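Local coordinates for DNA translocase coupling protein (Clostridium perfringens, PDB 6O1W) that probably binds ATP and DNA as an FtsK/SpoIIIE-like translocase that couples DNA to the conjugation machinery of a plasmid, at residues Val112-Gly115 with Asn121-Ile124; Leu98-Lys103 with Ile149-Leu154. One frame throughout, in Å; residues are numbered along the deposited sequence.

Contact 1 (Val112-Gly115 with Asn121-Ile124). With BGC (beta-D-glucopyranose), chain C.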
ATOM      1  N   VAL A 112       2.519   0.232 -13.561  1.00 30.42           N
ATOM      2  CA  VAL A 112       3.454  -0.319 -12.583  1.00 30.52           C
ATOM      3  C   VAL A 112       2.859  -1.558 -11.888  1.00 35.59           C
ATOM      4  O   VAL A 112       1.643  -1.691 -11.803  1.00 33.22           O
ATOM      5  CB  VAL A 112       3.970   0.763 -11.579  1.00 33.96           C
ATOM      6  CG1 VAL A 112       4.597   1.953 -12.325  1.00 32.78           C
ATOM      7  CG2 VAL A 112       2.865   1.237 -10.630  1.00 33.52           C
ATOM      8  N   VAL A 113       3.723  -2.469 -11.418  1.00 34.65           N
ATOM      9  CA  VAL A 113       3.338  -3.680 -10.703  1.00 35.12           C
ATOM     10  C   VAL A 113       3.845  -3.554  -9.249  1.00 37.26           C
ATOM     11  O   VAL A 113       5.016  -3.228  -9.043  1.00 35.64           O
ATOM     12  CB  VAL A 113       3.843  -4.972 -11.400  1.00 40.07           C
ATOM     13  CG1 VAL A 113       3.161  -6.201 -10.815  1.00 39.43           C
ATOM     14  CG2 VAL A 113       3.604  -4.913 -12.909  1.00 40.72           C
ATOM     15  N   VAL A 114       2.983  -3.818  -8.245  1.00 32.26           N
ATOM     16  CA  VAL A 114       3.452  -3.661  -6.859  1.00 32.60           C
ATOM     17  C   VAL A 114       3.632  -4.998  -6.086  1.00 35.16           C
ATOM     18  O   VAL A 114       4.232  -4.995  -5.017  1.00 33.60           O
ATOM     19  CB  VAL A 114       2.606  -2.648  -6.055  1.00 36.26           C
ATOM     20  CG1 VAL A 114       2.778  -1.247  -6.639  1.00 36.82           C
ATOM     21  CG2 VAL A 114       1.139  -3.042  -6.030  1.00 35.49           C
ATOM     22  N   GLY A 115       3.153  -6.101  -6.646  1.00 31.27           N
ATOM     23  CA  GLY A 115       3.284  -7.403  -6.020  1.00 31.72           C
ATOM     24  C   GLY A 115       2.240  -8.413  -6.440  1.00 36.52           C
ATOM     25  O   GLY A 115       1.560  -8.225  -7.449  1.00 34.67           O
ATOM     26  N   ASN A 121      -1.078 -10.570 -10.434  1.00 39.51           N
ATOM     27  CA  ASN A 121      -0.324  -9.485  -9.820  1.00 37.84           C
ATOM     28  C   ASN A 121      -1.144  -8.214  -9.710  1.00 39.72           C
ATOM     29  O   ASN A 121      -2.137  -8.036 -10.427  1.00 39.95           O
ATOM     30  CB  ASN A 121       0.950  -9.213 -10.613  1.00 37.01           C
ATOM     31  CG  ASN A 121       1.948 -10.339 -10.544  1.00 58.62           C
ATOM     32  OD1 ASN A 121       2.117 -11.016  -9.522  1.00 51.66           O
ATOM     33  ND2 ASN A 121       2.637 -10.562 -11.637  1.00 57.50           N
ATOM     34  N   ILE A 122      -0.748  -7.339  -8.795  1.00 32.93           N
ATOM     35  CA  ILE A 122      -1.442  -6.080  -8.635  1.00 32.90           C
ATOM     36  C   ILE A 122      -0.778  -5.077  -9.571  1.00 35.53           C
ATOM     37  O   ILE A 122       0.417  -4.831  -9.433  1.00 33.64           O
ATOM     38  CB  ILE A 122      -1.410  -5.610  -7.149  1.00 36.14           C
ATOM     39  CG1 ILE A 122      -2.125  -6.616  -6.214  1.00 36.52           C
ATOM     40  CG2 ILE A 122      -1.946  -4.174  -6.999  1.00 35.96           C
ATOM     41  CD1 ILE A 122      -3.608  -6.572  -6.120  1.00 43.38           C
ATOM     42  N   LYS A 123      -1.555  -4.511 -10.518  1.00 33.33           N
ATOM     43  CA  LYS A 123      -1.074  -3.496 -11.479  1.00 33.32           C
ATOM     44  C   LYS A 123      -1.791  -2.190 -11.235  1.00 35.71           C
ATOM     45  O   LYS A 123      -2.976  -2.190 -10.882  1.00 34.85           O
ATOM     46  CB  LYS A 123      -1.269  -3.938 -12.942  1.00 35.51           C
ATOM     47  CG  LYS A 123      -0.497  -5.211 -13.309  1.00 44.90           C
ATOM     48  CD  LYS A 123      -0.560  -5.541 -14.778  1.00 52.87           C
ATOM     49  CE  LYS A 123      -0.043  -6.936 -15.021  1.00 73.26           C
ATOM     50  NZ  LYS A 123      -0.260  -7.369 -16.428  1.00 89.90           N
ATOM     51  N   ILE A 124      -1.052  -1.087 -11.333  1.00 31.72           N
ATOM     52  CA  ILE A 124      -1.586   0.259 -11.190  1.00 31.69           C
ATOM     53  C   ILE A 124      -1.275   0.992 -12.496  1.00 35.55           C
ATOM     54  O   ILE A 124      -0.111   1.056 -12.895  1.00 35.62           O
ATOM     55  CB  ILE A 124      -1.012   1.041  -9.969  1.00 34.71           C
ATOM     56  CG1 ILE A 124      -1.216   0.297  -8.633  1.00 35.18           C
ATOM     57  CG2 ILE A 124      -1.605   2.459  -9.897  1.00 35.17           C
ATOM     58  CD1 ILE A 124      -0.292   0.800  -7.498  1.00 28.22           C
TER
HETATM   59  C2  BGC C 501      -7.043  -5.485  -8.553  1.00 78.46           C
HETATM   60  C3  BGC C 501      -6.349  -6.735  -9.077  1.00 79.89           C
HETATM   61  C4  BGC C 501      -6.078  -6.586 -10.569  1.00 82.80           C
HETATM   62  C5  BGC C 501      -5.026  -5.499 -10.764  1.00 78.12           C
HETATM   63  C6  BGC C 501      -5.009  -4.888 -12.153  1.00 79.17           C
HETATM   64  C1  BGC C 501      -6.490  -4.214  -9.209  1.00 78.19           C
HETATM   65  O1  BGC C 501      -7.423  -3.715 -10.104  1.00 78.79           O
HETATM   66  O2  BGC C 501      -6.921  -5.392  -7.138  1.00 75.14           O
HETATM   67  O3  BGC C 501      -7.147  -7.888  -8.828  1.00 81.24           O
HETATM   68  O4  BGC C 501      -5.613  -7.810 -11.137  1.00 85.02           O
HETATM   69  O5  BGC C 501      -5.194  -4.434  -9.803  1.00 79.01           O
HETATM   70  O6  BGC C 501      -6.083  -3.986 -12.405  1.00 75.56           O

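Contact 2 (Leu98-Lys103 with Ile149-Leu154)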
ATOM      1  N   LEU A  98       8.704 -12.282  -1.993  1.00 43.17           N
ATOM      2  CA  LEU A  98       8.582 -12.099  -3.429  1.00 41.76           C
ATOM      3  C   LEU A  98       9.618 -11.068  -3.863  1.00 46.10           C
ATOM      4  O   LEU A  98       9.347  -9.859  -3.836  1.00 45.08           O
ATOM      5  CB  LEU A  98       7.144 -11.649  -3.742  1.00 40.66           C
ATOM      6  CG  LEU A  98       6.742 -11.455  -5.165  1.00 43.53           C
ATOM      7  CD1 LEU A  98       6.616 -12.797  -5.886  1.00 43.91           C
ATOM      8  CD2 LEU A  98       5.447 -10.690  -5.219  1.00 43.17           C
ATOM      9  N   PRO A  99      10.843 -11.533  -4.202  1.00 41.96           N
ATOM     10  CA  PRO A  99      11.886 -10.583  -4.621  1.00 40.58           C
ATOM     11  C   PRO A  99      11.517  -9.875  -5.914  1.00 40.49           C
ATOM     12  O   PRO A  99      10.891 -10.470  -6.784  1.00 39.62           O
ATOM     13  CB  PRO A  99      13.125 -11.475  -4.823  1.00 42.54           C
ATOM     14  CG  PRO A  99      12.583 -12.851  -5.049  1.00 47.06           C
ATOM     15  CD  PRO A  99      11.333 -12.933  -4.234  1.00 42.90           C
ATOM     16  N   TRP A 100      11.924  -8.612  -6.045  1.00 35.74           N
ATOM     17  CA  TRP A 100      11.726  -7.864  -7.275  1.00 34.81           C
ATOM     18  C   TRP A 100      12.565  -8.498  -8.378  1.00 40.05           C
ATOM     19  O   TRP A 100      13.633  -9.044  -8.109  1.00 41.01           O
ATOM     20  CB  TRP A 100      12.164  -6.394  -7.105  1.00 33.17           C
ATOM     21  CG  TRP A 100      12.255  -5.665  -8.418  1.00 33.46           C
ATOM     22  CD1 TRP A 100      13.393  -5.354  -9.109  1.00 36.03           C
ATOM     23  CD2 TRP A 100      11.157  -5.332  -9.281  1.00 33.01           C
ATOM     24  NE1 TRP A 100      13.070  -4.774 -10.316  1.00 34.73           N
ATOM     25  CE2 TRP A 100      11.702  -4.760 -10.453  1.00 36.24           C
ATOM     26  CE3 TRP A 100       9.762  -5.476  -9.184  1.00 33.70           C
ATOM     27  CZ2 TRP A 100      10.900  -4.277 -11.488  1.00 35.00           C
ATOM     28  CZ3 TRP A 100       8.971  -4.992 -10.209  1.00 34.79           C
ATOM     29  CH2 TRP A 100       9.542  -4.440 -11.364  1.00 35.03           C
ATOM     30  N   ASP A 101      12.097  -8.398  -9.625  1.00 36.72           N
ATOM     31  CA  ASP A 101      12.834  -8.852 -10.796  1.00 35.86           C
ATOM     32  C   ASP A 101      12.420  -7.955 -11.977  1.00 37.97           C
ATOM     33  O   ASP A 101      11.235  -7.679 -12.153  1.00 35.81           O
ATOM     34  CB  ASP A 101      12.571 -10.334 -11.074  1.00 38.21           C
ATOM     35  CG  ASP A 101      13.470 -10.934 -12.133  1.00 50.94           C
ATOM     36  OD1 ASP A 101      13.437 -10.447 -13.294  1.00 53.82           O
ATOM     37  OD2 ASP A 101      14.194 -11.892 -11.813  1.00 58.31           O
ATOM     38  N   ASP A 102      13.390  -7.525 -12.793  1.00 35.85           N
ATOM     39  CA  ASP A 102      13.129  -6.637 -13.931  1.00 37.33           C
ATOM     40  C   ASP A 102      12.162  -7.235 -14.987  1.00 44.40           C
ATOM     41  O   ASP A 102      11.631  -6.484 -15.809  1.00 43.55           O
ATOM     42  CB  ASP A 102      14.456  -6.146 -14.566  1.00 39.37           C
ATOM     43  CG  ASP A 102      15.012  -4.834 -13.975  1.00 48.39           C
ATOM     44  OD1 ASP A 102      14.487  -4.370 -12.935  1.00 47.76           O
ATOM     45  OD2 ASP A 102      15.958  -4.275 -14.558  1.00 55.00           O
ATOM     46  N   LYS A 103      11.860  -8.553 -14.899  1.00 44.62           N
ATOM     47  CA  LYS A 103      10.921  -9.240 -15.798  1.00 45.31           C
ATOM     48  C   LYS A 103       9.470  -8.750 -15.619  1.00 49.14           C
ATOM     49  O   LYS A 103       8.660  -8.893 -16.548  1.00 49.25           O
ATOM     50  CB  LYS A 103      11.004 -10.771 -15.619  1.00 48.60           C
ATOM     51  CG  LYS A 103      10.335 -11.314 -14.355  1.00 64.75           C
ATOM     52  CD  LYS A 103      10.350 -12.839 -14.303  1.00 71.87           C
ATOM     53  CE  LYS A 103       9.785 -13.353 -13.001  1.00 79.75           C
ATOM     54  NZ  LYS A 103       9.549 -14.823 -13.045  1.00 86.20           N
ATOM     55  N   ILE A 149       8.270   1.198  -7.342  1.00 25.59           N
ATOM     56  CA  ILE A 149       7.437   1.969  -8.286  1.00 24.98           C
ATOM     57  C   ILE A 149       8.342   2.980  -9.018  1.00 27.28           C
ATOM     58  O   ILE A 149       8.261   3.092 -10.232  1.00 25.52           O
ATOM     59  CB  ILE A 149       6.285   2.695  -7.541  1.00 28.37           C
ATOM     60  CG1 ILE A 149       5.243   1.654  -7.020  1.00 28.89           C
ATOM     61  CG2 ILE A 149       5.610   3.770  -8.470  1.00 26.62           C
ATOM     62  CD1 ILE A 149       4.327   2.187  -5.989  1.00 36.72           C
ATOM     63  N   LEU A 150       9.206   3.698  -8.262  1.00 24.60           N
ATOM     64  CA  LEU A 150      10.138   4.694  -8.787  1.00 23.88           C
ATOM     65  C   LEU A 150      11.045   4.083  -9.846  1.00 28.07           C
ATOM     66  O   LEU A 150      11.194   4.666 -10.914  1.00 29.56           O
ATOM     67  CB  LEU A 150      10.976   5.284  -7.629  1.00 23.20           C
ATOM     68  CG  LEU A 150      12.142   6.219  -7.978  1.00 28.04           C
ATOM     69  CD1 LEU A 150      11.638   7.491  -8.778  1.00 28.40           C
ATOM     70  CD2 LEU A 150      12.900   6.627  -6.701  1.00 28.04           C
ATOM     71  N   TRP A 151      11.644   2.913  -9.547  1.00 25.97           N
ATOM     72  CA  TRP A 151      12.534   2.170 -10.443  1.00 26.85           C
ATOM     73  C   TRP A 151      11.845   1.841 -11.781  1.00 30.24           C
ATOM     74  O   TRP A 151      12.400   2.099 -12.847  1.00 31.50           O
ATOM     75  CB  TRP A 151      12.995   0.878  -9.739  1.00 26.49           C
ATOM     76  CG  TRP A 151      13.825   0.011 -10.636  1.00 28.25           C
ATOM     77  CD1 TRP A 151      13.449  -1.170 -11.209  1.00 31.05           C
ATOM     78  CD2 TRP A 151      15.108   0.344 -11.201  1.00 28.36           C
ATOM     79  NE1 TRP A 151      14.464  -1.652 -12.007  1.00 30.67           N
ATOM     80  CE2 TRP A 151      15.490  -0.732 -12.033  1.00 32.37           C
ATOM     81  CE3 TRP A 151      15.997   1.425 -11.035  1.00 29.83           C
ATOM     82  CZ2 TRP A 151      16.721  -0.764 -12.702  1.00 31.24           C
ATOM     83  CZ3 TRP A 151      17.210   1.404 -11.713  1.00 32.12           C
ATOM     84  CH2 TRP A 151      17.556   0.324 -12.544  1.00 32.69           C
ATOM     85  N   GLN A 152      10.610   1.343 -11.710  1.00 26.42           N
ATOM     86  CA  GLN A 152       9.785   1.003 -12.867  1.00 26.40           C
ATOM     87  C   GLN A 152       9.565   2.212 -13.767  1.00 29.75           C
ATOM     88  O   GLN A 152       9.823   2.121 -14.969  1.00 28.17           O
ATOM     89  CB  GLN A 152       8.444   0.378 -12.426  1.00 27.03           C
ATOM     90  CG  GLN A 152       8.648  -1.000 -11.785  1.00 30.20           C
ATOM     91  CD  GLN A 152       7.384  -1.635 -11.268  1.00 35.15           C
ATOM     92  OE1 GLN A 152       7.195  -1.862 -10.076  1.00 32.05           O
ATOM     93  NE2 GLN A 152       6.497  -1.939 -12.151  1.00 27.75           N
ATOM     94  N   LEU A 153       9.184   3.356 -13.170  1.00 26.17           N
ATOM     95  CA  LEU A 153       8.980   4.602 -13.900  1.00 26.37           C
ATOM     96  C   LEU A 153      10.269   5.189 -14.459  1.00 31.06           C
ATOM     97  O   LEU A 153      10.243   5.714 -15.570  1.00 31.35           O
ATOM     98  CB  LEU A 153       8.210   5.623 -13.067  1.00 25.90           C
ATOM     99  CG  LEU A 153       6.805   5.155 -12.702  1.00 30.70           C
ATOM    100  CD1 LEU A 153       6.162   6.103 -11.706  1.00 29.54           C
ATOM    101  CD2 LEU A 153       5.951   4.916 -13.973  1.00 29.84           C
ATOM    102  N   LEU A 154      11.391   5.073 -13.722  1.00 28.12           N
ATOM    103  CA  LEU A 154      12.707   5.535 -14.211  1.00 27.79           C
ATOM    104  C   LEU A 154      13.111   4.709 -15.451  1.00 32.30           C
ATOM    105  O   LEU A 154      13.705   5.250 -16.384  1.00 31.96           O
ATOM    106  CB  LEU A 154      13.785   5.369 -13.111  1.00 27.35           C
ATOM    107  CG  LEU A 154      13.760   6.385 -11.961  1.00 30.55           C
ATOM    108  CD1 LEU A 154      14.814   6.070 -10.954  1.00 28.89           C
ATOM    109  CD2 LEU A 154      13.946   7.826 -12.471  1.00 30.04           C
TER

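Contact 1 (Val112-Gly115 with Asn121-Ile124)
V114 and I122 meet obliquely across a beta hairpin, methyl to methyl. CG2 of V114 lies 3.4 Å from CG2 of I122, tighter than usual for two carbons. Next to this pair, the side chains of V114 and I124 cross at about a right angle, CG1 of V114 3.8 Å from CD1 of I124. The chain of I124 is extended at its end (chi2 162°), which carries CD1 to V114. V112 adds CG2, set 3.9 Å from CB of I124. V113 and K123 form the non-hydrogen-bonded pair on the other face. There they lie side by side and point the same way, with CG2 of V113 against CG of K123. The other methyl of V113, CG1, stands anti to the backbone N (chi1 -167°) and reaches CB of N121 at 3.7 Å.

Segments 112-115 and 121-124 run antiparallel, their directions 143° apart. V112 and I124 are a hydrogen-bonded pair: V112 N gives to I124 O and I124 N to V112 O, both 2.8 Å. V114 N bonds to I122 O, and I122 N to G115 O.

N121, I122 and K123 also line a pocket seen with beta-D-glucopyranose. CD1 of I122 is 3.7 Å from O2 of the sugar.

Strand 121-125 lies at one edge of the large mixed sheet within this chain, and 111-116 is next to it. F329 of strand 326-331 and F338 of strand 334-340 touch I122. Helix 142-155 packs on V112, V113 and V114 through I149, Q152 and L153.

Contact 2 (Leu98-Lys103 with Ile149-Leu154)
D102 joins two indole N-H groups through one carboxylate oxygen. W151 NE1 donates to D102 OD1 at 2.9 Å, with an N-H...O angle of 165°. OD1 is met on its syn side, a little out of the carboxylate plane, and it lies near the plane of the W151 ring. The carboxylate and this indole are nearly coplanar, 18° apart. W100 NE1 gives the second bond to the same OD1, at 3.0 Å and more bent. It comes nearly in line with the C-O bond. Two donors thus grip one oxygen, and this should fix the rotation of the carboxylate.

The two indoles cross at about a right angle, the planes of their five-membered rings at 84°. W100 NE1 lies 3.7 Å from W151 CD1. In both tryptophans CB points toward the other segment and CG is trans to the backbone N, which extends each indole to the other. Q152 passes obliquely by the six-membered ring of W100, with its CG 3.6 Å from W100 CH2.

Helix 142-155 begins within the last residues of the P-loop (Walker A) of this P-loop NTPase fold, where K142 binds ATP in another structure of the protein. The contact therefore fastens the loop before strand 111-116 to the helix that starts at the nucleotide site.

D101 shapes the turn beside D102. Its OD1 accepts from K103 N at 2.9 Å, an Asx turn leading into the 3-10 segment. The backbone of W100 is hydrogen-bonded to Y342. Further out, F341 and H348 meet the W100 ring edge-to-face, and F343 meets both indoles.

From the N terminus, the chain leaves the small four-stranded antiparallel sheet after strand 82-89 and enters the loop holding 98-103. It then forms strand 111-116, turns, and returns as strand 121-125, so contact 1 closes a short hairpin loop. Strand 132-135 leads into the P-loop, whose end starts helix 142-155. This helix comes back to the loop at contact 2, which closes a much longer one. Contact 1 is nested inside contact 2. The two touch where the hairpin lies on the helix. Together they tie the hairpin at one edge of the large mixed sheet, the loop leading into it and the helix that the P-loop runs into.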